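Local coordinates for transcriptional regulator (NtrC family) (Aquifex aeolicus, PDB 3DZD), which probably activates sigma-54-dependent transcription as an NtrC-family response regulator with a receiver domain and an AAA+ ATPase domain, captured here in its inactive, ADP-bound state, at residues T225-E230 against I267-K272; V74-T79 against E97-P102; K241-L246 against N282-L287. All blocks are in the same frame, centred on the assembly; numbering follows the deposited sequence.

Contact 1: T225-E230 against I267-K272; sequences TLFLDE and ISATNK
The methyl CG2 of T225 lies 3.6 Å from I267 CD1, while OG1 of the same threonine is held by H173. One residue on, the carbonyl of L226 accepts the N-H of I267 in the first rung of a parallel ladder. F227 rises from the sheet on the same face as I267, and with CG anti to the backbone N (chi1 176°) its ring lies alongside the second strand, CE1 3.5 Å from A269 CB. Its CA-H leans on I267 O, which takes L228 N at 2.8 Å as well. L228 O then accepts from A269 N at 3.1 Å, and L228 CD1 passes S268 OG on the other face of the sheet. The carboxylate of D229 reaches to about 4 Å from the bound ADP. E230 leaves the strand in a left-handed backbone conformation, and a bend at chi2 (41°) brings its carboxylate back across the end of 267-272. There both oxygens work through their syn lone pairs: OE1 takes T270 OG1 at 3.1 Å and OE2 takes the backbone N of N271 at 2.8 Å, which fixes the carboxylate at both ends. T270 OG1 accepts K272 N, an ST turn. K272 NZ is a long 3.9 Å from E230 OE1 and pairs better with E233, whereas N271 OD1 is bonded to K324 of the second subunit. A hydrophobic strand ending in Asp-Glu beside one ending in Thr-Asn matches the Walker B and sensor-1 strands of an AAA+ ATPase, in keeping with the ADP beside D229.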
loop_
_atom_site.group_PDB
_atom_site.type_symbol
_atom_site.label_atom_id
_atom_site.label_comp_id
_atom_site.label_asym_id
_atom_site.label_seq_id
_atom_site.Cartn_x
_atom_site.Cartn_y
_atom_site.Cartn_z
ATOM N N THR A 225 3.920 6.851 -11.207
ATOM C CA THR A 225 3.355 8.080 -11.740
ATOM C C THR A 225 3.322 9.108 -10.636
ATOM O O THR A 225 2.801 8.854 -9.553
ATOM C CB THR A 225 1.927 7.858 -12.266
ATOM O OG1 THR A 225 1.964 6.948 -13.374
ATOM C CG2 THR A 225 1.296 9.175 -12.711
ATOM N N LEU A 226 3.913 10.261 -10.908
ATOM C CA LEU A 226 3.893 11.375 -9.976
ATOM C C LEU A 226 2.807 12.347 -10.428
ATOM O O LEU A 226 2.877 12.866 -11.539
ATOM C CB LEU A 226 5.253 12.074 -9.983
ATOM C CG LEU A 226 5.443 13.228 -9.008
ATOM C CD1 LEU A 226 5.573 12.699 -7.591
ATOM C CD2 LEU A 226 6.663 14.049 -9.396
ATOM N N PHE A 227 1.812 12.568 -9.569
ATOM C CA PHE A 227 0.717 13.508 -9.837
ATOM C C PHE A 227 0.938 14.812 -9.081
ATOM O O PHE A 227 0.905 14.843 -7.848
ATOM C CB PHE A 227 -0.637 12.895 -9.449
ATOM C CG PHE A 227 -1.822 13.842 -9.595
ATOM C CD1 PHE A 227 -2.107 14.450 -10.805
ATOM C CD2 PHE A 227 -2.666 14.094 -8.518
ATOM C CE1 PHE A 227 -3.192 15.299 -10.936
ATOM C CE2 PHE A 227 -3.748 14.939 -8.646
ATOM C CZ PHE A 227 -4.014 15.544 -9.857
ATOM N N LEU A 228 1.173 15.886 -9.828
ATOM C CA LEU A 228 1.364 17.208 -9.243
ATOM C C LEU A 228 0.065 17.998 -9.277
ATOM O O LEU A 228 -0.281 18.587 -10.306
ATOM C CB LEU A 228 2.434 17.963 -10.018
ATOM C CG LEU A 228 3.813 17.302 -10.061
ATOM C CD1 LEU A 228 4.713 18.022 -11.025
ATOM C CD2 LEU A 228 4.437 17.247 -8.653
ATOM N N ASP A 229 -0.656 18.014 -8.162
ATOM C CA ASP A 229 -1.903 18.765 -8.083
ATOM C C ASP A 229 -1.625 20.263 -7.969
ATOM O O ASP A 229 -0.776 20.693 -7.191
ATOM C CB ASP A 229 -2.766 18.283 -6.912
ATOM C CG ASP A 229 -4.262 18.483 -7.160
ATOM O OD1 ASP A 229 -4.628 19.282 -8.054
ATOM O OD2 ASP A 229 -5.075 17.835 -6.461
ATOM N N GLU A 230 -2.363 21.041 -8.754
ATOM C CA GLU A 230 -2.158 22.485 -8.906
ATOM C C GLU A 230 -0.706 22.899 -9.050
ATOM O O GLU A 230 -0.192 23.706 -8.274
ATOM C CB GLU A 230 -2.845 23.299 -7.807
ATOM C CG GLU A 230 -2.946 24.783 -8.180
ATOM C CD GLU A 230 -3.309 24.987 -9.646
ATOM O OE1 GLU A 230 -2.598 25.720 -10.379
ATOM O OE2 GLU A 230 -4.317 24.387 -10.064
ATOM N N ILE A 267 2.154 13.436 -14.265
ATOM C CA ILE A 267 0.821 13.948 -14.555
ATOM C C ILE A 267 0.585 15.181 -13.699
ATOM O O ILE A 267 0.838 15.161 -12.490
ATOM C CB ILE A 267 -0.291 12.912 -14.281
ATOM C CG1 ILE A 267 -0.037 11.635 -15.092
ATOM C CG2 ILE A 267 -1.654 13.510 -14.609
ATOM C CD1 ILE A 267 -1.110 10.573 -14.927
ATOM N N SER A 268 0.107 16.247 -14.331
ATOM C CA SER A 268 -0.099 17.509 -13.647
ATOM C C SER A 268 -1.524 17.960 -13.796
ATOM O O SER A 268 -2.214 17.563 -14.728
ATOM C CB SER A 268 0.810 18.577 -14.242
ATOM O OG SER A 268 2.154 18.191 -14.104
ATOM N N ALA A 269 -1.957 18.812 -12.882
ATOM C CA ALA A 269 -3.319 19.309 -12.891
ATOM C C ALA A 269 -3.303 20.776 -12.518
ATOM O O ALA A 269 -2.479 21.198 -11.707
ATOM C CB ALA A 269 -4.158 18.534 -11.922
ATOM N N THR A 270 -4.201 21.555 -13.109
ATOM C CA THR A 270 -4.282 22.972 -12.812
ATOM C C THR A 270 -5.724 23.455 -12.961
ATOM O O THR A 270 -6.504 22.888 -13.731
ATOM C CB THR A 270 -3.340 23.778 -13.743
ATOM O OG1 THR A 270 -3.317 25.155 -13.354
ATOM C CG2 THR A 270 -3.792 23.673 -15.192
ATOM N N ASN A 271 -6.098 24.479 -12.206
ATOM C CA ASN A 271 -7.384 25.134 -12.427
ATOM C C ASN A 271 -7.152 26.549 -12.917
ATOM O O ASN A 271 -8.015 27.408 -12.792
ATOM C CB ASN A 271 -8.253 25.123 -11.166
ATOM C CG ASN A 271 -7.816 26.156 -10.138
ATOM O OD1 ASN A 271 -6.646 26.525 -10.068
ATOM N ND2 ASN A 271 -8.760 26.621 -9.330
ATOM N N LYS A 272 -5.959 26.770 -13.466
ATOM C CA LYS A 272 -5.574 28.041 -14.074
ATOM C C LYS A 272 -5.418 27.864 -15.569
ATOM O O LYS A 272 -5.321 26.744 -16.060
ATOM C CB LYS A 272 -4.236 28.514 -13.512
ATOM C CG LYS A 272 -4.181 28.626 -11.999
ATOM C CD LYS A 272 -2.900 29.325 -11.560
ATOM C CE LYS A 272 -2.613 29.102 -10.087
ATOM N NZ LYS A 272 -3.847 29.245 -9.266
#

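Contact 2: V74-T79 against E97-P102; sequences VVIVIT and EFLEKP
V77 and F98 meet obliquely on one face of the sheet, V77 CG2 pressing to 3.4 Å from F98 CB. The phenyl group turns off from V77, since CG of F98 sits between its backbone N and carbonyl carbon (chi1 78°), and passes T79 CG2 loosely. On the other face I76 CG2 touches L99 CD1 at 4.1 Å. Further along that face K101 crosses I78 at about a right angle: bends at chi3 and chi4 fold the lysine back until NZ stands 3.3 Å from I78 CG2, where it forms a salt bridge with D51. Between the two layers of side chains the backbones are zipped in parallel by five hydrogen bonds, from E97 N to V75 O, the longest at 3.3 Å, through to K101 N on T79 O at 3.0 Å. E97 curls its carboxylate over its own strand, OE2 taking F98 N at 2.9 Å from above the carboxylate plane, while OE1 pairs with R107 of the second subunit. T79, K101 with the cis peptide that follows it, and D51 match the threonine, lysine and phosphoacceptor aspartate of receiver domains, and F98 falls at the position of their switch aromatic; these roles are inferred from the family. T79 OG1 is bonded to S83 O. Strand 97-100 is an edge strand of the five-stranded sheet within this chain, and strand 47-51 flanks 74-79 on its other side. Helix 105-119 packs on I76 and L99, and helix 85-93, the crossover of this beta-alpha-beta unit, on V77 and F98.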
loop_
_atom_site.group_PDB
_atom_site.type_symbol
_atom_site.label_atom_id
_atom_site.label_comp_id
_atom_site.label_asym_id
_atom_site.label_seq_id
_atom_site.Cartn_x
_atom_site.Cartn_y
_atom_site.Cartn_z
ATOM N N VAL A 74 5.121 -20.463 -2.600
ATOM C CA VAL A 74 6.404 -20.091 -3.168
ATOM C C VAL A 74 7.264 -21.345 -3.194
ATOM O O VAL A 74 7.397 -22.032 -2.183
ATOM C CB VAL A 74 7.083 -18.993 -2.310
ATOM C CG1 VAL A 74 8.486 -18.683 -2.816
ATOM C CG2 VAL A 74 6.222 -17.741 -2.284
ATOM N N VAL A 75 7.846 -21.645 -4.348
ATOM C CA VAL A 75 8.568 -22.896 -4.527
ATOM C C VAL A 75 10.077 -22.713 -4.638
ATOM O O VAL A 75 10.561 -21.858 -5.372
ATOM C CB VAL A 75 8.076 -23.659 -5.770
ATOM C CG1 VAL A 75 8.794 -24.997 -5.888
ATOM C CG2 VAL A 75 6.573 -23.861 -5.704
ATOM N N ILE A 76 10.806 -23.532 -3.892
ATOM C CA ILE A 76 12.244 -23.619 -4.015
ATOM C C ILE A 76 12.583 -25.016 -4.506
ATOM O O ILE A 76 12.194 -26.005 -3.886
ATOM C CB ILE A 76 12.924 -23.417 -2.660
ATOM C CG1 ILE A 76 12.474 -22.092 -2.032
ATOM C CG2 ILE A 76 14.430 -23.487 -2.818
ATOM C CD1 ILE A 76 12.643 -22.044 -0.517
ATOM N N VAL A 77 13.293 -25.113 -5.623
ATOM C CA VAL A 77 13.673 -26.432 -6.109
ATOM C C VAL A 77 15.074 -26.820 -5.647
ATOM O O VAL A 77 15.935 -25.969 -5.440
ATOM C CB VAL A 77 13.530 -26.568 -7.644
ATOM C CG1 VAL A 77 12.056 -26.576 -8.032
ATOM C CG2 VAL A 77 14.269 -25.450 -8.359
ATOM N N ILE A 78 15.276 -28.115 -5.451
ATOM C CA ILE A 78 16.589 -28.644 -5.123
ATOM C C ILE A 78 17.080 -29.428 -6.324
ATOM O O ILE A 78 16.411 -30.356 -6.772
ATOM C CB ILE A 78 16.533 -29.573 -3.905
ATOM C CG1 ILE A 78 16.259 -28.764 -2.638
ATOM C CG2 ILE A 78 17.834 -30.323 -3.758
ATOM C CD1 ILE A 78 16.148 -29.614 -1.396
ATOM N N THR A 79 18.235 -29.045 -6.856
ATOM C CA THR A 79 18.787 -29.735 -8.017
ATOM C C THR A 79 20.158 -30.346 -7.751
ATOM O O THR A 79 20.959 -29.805 -6.984
ATOM C CB THR A 79 18.891 -28.810 -9.237
ATOM O OG1 THR A 79 19.163 -29.599 -10.399
ATOM C CG2 THR A 79 20.006 -27.787 -9.045
ATOM N N GLU A 97 13.020 -19.908 -6.345
ATOM C CA GLU A 97 14.446 -20.062 -6.081
ATOM C C GLU A 97 14.900 -21.484 -6.302
ATOM O O GLU A 97 14.092 -22.391 -6.468
ATOM C CB GLU A 97 14.779 -19.639 -4.648
ATOM C CG GLU A 97 15.404 -18.256 -4.540
ATOM C CD GLU A 97 16.751 -18.182 -5.245
ATOM O OE1 GLU A 97 17.152 -17.078 -5.676
ATOM O OE2 GLU A 97 17.403 -19.233 -5.367
ATOM N N PHE A 98 16.205 -21.684 -6.304
ATOM C CA PHE A 98 16.722 -23.026 -6.424
ATOM C C PHE A 98 18.015 -23.141 -5.650
ATOM O O PHE A 98 18.740 -22.158 -5.486
ATOM C CB PHE A 98 16.938 -23.389 -7.889
ATOM C CG PHE A 98 18.178 -22.796 -8.486
ATOM C CD1 PHE A 98 19.361 -23.510 -8.501
ATOM C CD2 PHE A 98 18.156 -21.532 -9.046
ATOM C CE1 PHE A 98 20.500 -22.974 -9.063
ATOM C CE2 PHE A 98 19.290 -20.989 -9.600
ATOM C CZ PHE A 98 20.463 -21.711 -9.611
ATOM N N LEU A 99 18.277 -24.348 -5.162
ATOM C CA LEU A 99 19.495 -24.655 -4.437
ATOM C C LEU A 99 20.222 -25.817 -5.116
ATOM O O LEU A 99 19.616 -26.842 -5.422
ATOM C CB LEU A 99 19.158 -25.041 -2.996
ATOM C CG LEU A 99 18.657 -23.950 -2.051
ATOM C CD1 LEU A 99 17.914 -24.573 -0.891
ATOM C CD2 LEU A 99 19.813 -23.096 -1.559
ATOM N N GLU A 100 21.517 -25.654 -5.356
ATOM C CA GLU A 100 22.328 -26.736 -5.906
ATOM C C GLU A 100 22.968 -27.546 -4.791
ATOM O O GLU A 100 23.665 -26.998 -3.942
ATOM C CB GLU A 100 23.416 -26.182 -6.825
ATOM C CG GLU A 100 24.425 -27.228 -7.294
ATOM C CD GLU A 100 25.462 -26.661 -8.255
ATOM O OE1 GLU A 100 25.600 -25.420 -8.339
ATOM O OE2 GLU A 100 26.140 -27.463 -8.928
ATOM N N LYS A 101 22.716 -28.849 -4.785
ATOM C CA LYS A 101 23.440 -29.750 -3.903
ATOM C C LYS A 101 24.904 -29.748 -4.330
ATOM O O LYS A 101 25.198 -29.722 -5.519
ATOM C CB LYS A 101 22.868 -31.165 -3.985
ATOM C CG LYS A 101 21.504 -31.314 -3.354
ATOM C CD LYS A 101 21.214 -32.766 -3.014
ATOM C CE LYS A 101 20.531 -33.503 -4.155
ATOM N NZ LYS A 101 19.043 -33.378 -4.098
ATOM N N PRO A 102 25.826 -29.728 -3.358
ATOM C CA PRO A 102 25.489 -29.641 -1.941
ATOM C C PRO A 102 25.375 -28.180 -1.524
ATOM O O PRO A 102 25.929 -27.297 -2.185
ATOM C CB PRO A 102 26.705 -30.274 -1.250
ATOM C CG PRO A 102 27.736 -30.524 -2.360
ATOM C CD PRO A 102 27.280 -29.760 -3.558
#

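Contact 3: K241-L246 against N282-L287; sequences KLLRVL and NFREDL
L243 inserts its CD2 methyl beside the paired side chains of R284 and D286, coming to 3.6 Å from R284 NH2 and nearer still to the carboxylate of D286, whose CG lies 3.4 Å from CD2. With CG anti to the backbone N (chi1 177°), the leucine leaves helix 236-248 pointed at the start of helix 285-291, and its other methyl, CD1, rests 3.9 Å from L287 CA. The polar pair it meets is closed within 282-287. R284 grips D286 side-on, NE to OD1 at 3.3 Å and NH2 to OD2 at the same distance, the second bond almost straight at 178°. Both oxygens use their syn lone pairs and lie close to the guanidinium plane, so the two flat groups are held edge to edge. By family resemblance, R284 falls at the position of a putative arginine finger of AAA+ sigma-54 activators, which would face a neighbouring subunit's nucleotide; here its guanidinium pairs with D286 of its own chain, and no other chain of the assembly touches either segment. A methionine in place of R284 would probably take both guanidinium bonds from D286, leaving its carboxylate the weak bond from L287 N and freer to turn. R284 also occupies the N-cap position of helix 285-291, and its backbone N is bonded to Q239 OE1 of the facing helix. Farther from the charges the contact is apolar: L287 crosses L246 at about a right angle, their CD1 methyls 3.9 Å apart, and L287 CD1 also approaches L242 CD2 at 4.3 Å.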
loop_
_atom_site.group_PDB
_atom_site.type_symbol
_atom_site.label_atom_id
_atom_site.label_comp_id
_atom_site.label_asym_id
_atom_site.label_seq_id
_atom_site.Cartn_x
_atom_site.Cartn_y
_atom_site.Cartn_z
ATOM N N LYS A 241 13.842 23.938 -10.635
ATOM C CA LYS A 241 14.408 22.670 -10.191
ATOM C C LYS A 241 13.701 21.470 -10.820
ATOM O O LYS A 241 14.347 20.549 -11.309
ATOM C CB LYS A 241 14.352 22.581 -8.666
ATOM C CG LYS A 241 15.275 23.575 -7.969
ATOM C CD LYS A 241 15.172 23.460 -6.456
ATOM C CE LYS A 241 15.467 22.042 -5.989
ATOM N NZ LYS A 241 16.771 21.554 -6.526
ATOM N N LEU A 242 12.372 21.489 -10.789
ATOM C CA LEU A 242 11.560 20.443 -11.391
ATOM C C LEU A 242 11.908 20.302 -12.870
ATOM O O LEU A 242 12.031 19.195 -13.390
ATOM C CB LEU A 242 10.077 20.779 -11.223
ATOM C CG LEU A 242 9.034 19.805 -11.779
ATOM C CD1 LEU A 242 9.190 18.428 -11.151
ATOM C CD2 LEU A 242 7.608 20.335 -11.553
ATOM N N LEU A 243 12.074 21.438 -13.541
ATOM C CA LEU A 243 12.432 21.444 -14.947
ATOM C C LEU A 243 13.729 20.661 -15.167
ATOM O O LEU A 243 13.805 19.781 -16.029
ATOM C CB LEU A 243 12.595 22.879 -15.449
ATOM C CG LEU A 243 13.040 22.971 -16.907
ATOM C CD1 LEU A 243 11.973 22.388 -17.835
ATOM C CD2 LEU A 243 13.363 24.399 -17.279
ATOM N N ARG A 244 14.744 20.985 -14.374
ATOM C CA ARG A 244 16.047 20.350 -14.497
ATOM C C ARG A 244 15.971 18.836 -14.299
ATOM O O ARG A 244 16.761 18.085 -14.881
ATOM C CB ARG A 244 17.042 20.978 -13.518
ATOM C CG ARG A 244 18.442 20.419 -13.640
ATOM C CD ARG A 244 19.475 21.419 -13.151
ATOM N NE ARG A 244 20.841 20.918 -13.290
ATOM C CZ ARG A 244 21.435 20.684 -14.457
ATOM N NH1 ARG A 244 20.779 20.888 -15.596
ATOM N NH2 ARG A 244 22.684 20.232 -14.485
ATOM N N VAL A 245 15.018 18.397 -13.480
ATOM C CA VAL A 245 14.770 16.969 -13.279
ATOM C C VAL A 245 14.147 16.336 -14.525
ATOM O O VAL A 245 14.568 15.268 -14.967
ATOM C CB VAL A 245 13.877 16.714 -12.046
ATOM C CG1 VAL A 245 13.303 15.305 -12.071
ATOM C CG2 VAL A 245 14.670 16.959 -10.758
ATOM N N LEU A 246 13.154 17.004 -15.101
ATOM C CA LEU A 246 12.546 16.520 -16.328
ATOM C C LEU A 246 13.585 16.399 -17.430
ATOM O O LEU A 246 13.518 15.489 -18.252
ATOM C CB LEU A 246 11.424 17.450 -16.778
ATOM C CG LEU A 246 10.279 17.637 -15.785
ATOM C CD1 LEU A 246 9.157 18.419 -16.430
ATOM C CD2 LEU A 246 9.783 16.285 -15.309
ATOM N N ASN A 282 4.379 34.115 -14.304
ATOM C CA ASN A 282 4.164 33.362 -13.070
ATOM C C ASN A 282 4.392 31.862 -13.235
ATOM O O ASN A 282 4.143 31.078 -12.318
ATOM C CB ASN A 282 2.758 33.612 -12.528
ATOM C CG ASN A 282 2.470 35.080 -12.320
ATOM O OD1 ASN A 282 3.387 35.886 -12.149
ATOM N ND2 ASN A 282 1.192 35.440 -12.334
ATOM N N PHE A 283 4.858 31.469 -14.413
ATOM C CA PHE A 283 5.105 30.064 -14.702
ATOM C C PHE A 283 6.042 29.921 -15.892
ATOM O O PHE A 283 5.835 30.545 -16.935
ATOM C CB PHE A 283 3.788 29.333 -14.972
ATOM C CG PHE A 283 3.884 27.849 -14.812
ATOM C CD1 PHE A 283 3.662 27.256 -13.578
ATOM C CD2 PHE A 283 4.215 27.045 -15.888
ATOM C CE1 PHE A 283 3.757 25.879 -13.423
ATOM C CE2 PHE A 283 4.313 25.669 -15.739
ATOM C CZ PHE A 283 4.081 25.088 -14.509
ATOM N N ARG A 284 7.074 29.098 -15.727
ATOM C CA ARG A 284 8.073 28.897 -16.770
ATOM C C ARG A 284 7.453 28.336 -18.035
ATOM O O ARG A 284 6.642 27.415 -17.994
ATOM C CB ARG A 284 9.180 27.958 -16.296
ATOM C CG ARG A 284 9.793 28.324 -14.958
ATOM C CD ARG A 284 10.945 27.386 -14.669
ATOM N NE ARG A 284 11.889 27.374 -15.782
ATOM C CZ ARG A 284 13.082 27.955 -15.746
ATOM N NH1 ARG A 284 13.477 28.582 -14.641
ATOM N NH2 ARG A 284 13.883 27.904 -16.802
ATOM N N GLU A 285 7.864 28.891 -19.162
ATOM C CA GLU A 285 7.314 28.529 -20.455
ATOM C C GLU A 285 7.817 27.158 -20.907
ATOM O O GLU A 285 7.057 26.357 -21.458
ATOM C CB GLU A 285 7.686 29.600 -21.483
ATOM C CG GLU A 285 7.049 29.437 -22.845
ATOM C CD GLU A 285 7.602 30.425 -23.860
ATOM O OE1 GLU A 285 8.418 31.288 -23.471
ATOM O OE2 GLU A 285 7.221 30.338 -25.045
ATOM N N ASP A 286 9.100 26.897 -20.679
ATOM C CA ASP A 286 9.710 25.650 -21.122
ATOM C C ASP A 286 9.176 24.476 -20.314
ATOM O O ASP A 286 9.030 23.377 -20.833
ATOM C CB ASP A 286 11.241 25.726 -21.044
ATOM C CG ASP A 286 11.752 26.202 -19.680
ATOM O OD1 ASP A 286 10.941 26.391 -18.746
ATOM O OD2 ASP A 286 12.980 26.392 -19.545
ATOM N N LEU A 287 8.873 24.729 -19.045
ATOM C CA LEU A 287 8.347 23.713 -18.152
ATOM C C LEU A 287 6.923 23.372 -18.547
ATOM O O LEU A 287 6.498 22.223 -18.456
ATOM C CB LEU A 287 8.368 24.221 -16.708
ATOM C CG LEU A 287 7.554 23.408 -15.704
ATOM C CD1 LEU A 287 8.217 22.068 -15.463
ATOM C CD2 LEU A 287 7.390 24.159 -14.398
#

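In the fold
Contact 2 comes first along the chain and lies in the receiver domain, its centre about 48 Å from that of contact 1 and about 51 Å from that of contact 3. The other two share the sigma-54 interaction domain, their centres about 14 Å apart, and their segments alternate: 225-230, 241-246, 267-272, 282-287. Strand 225-229 leads into helix 236-248, and the two contacts meet where L228 CD1 packs 3.7 Å from L242 CD2, which ties the sheet of contact 1 to helix 236-248, the helix that contact 3 packs against 282-287. Contacts 1 and 2 each sit in a separate five-stranded parallel sheet, and both touch the second subunit, so each domain has residues at or near the interface of the two chains.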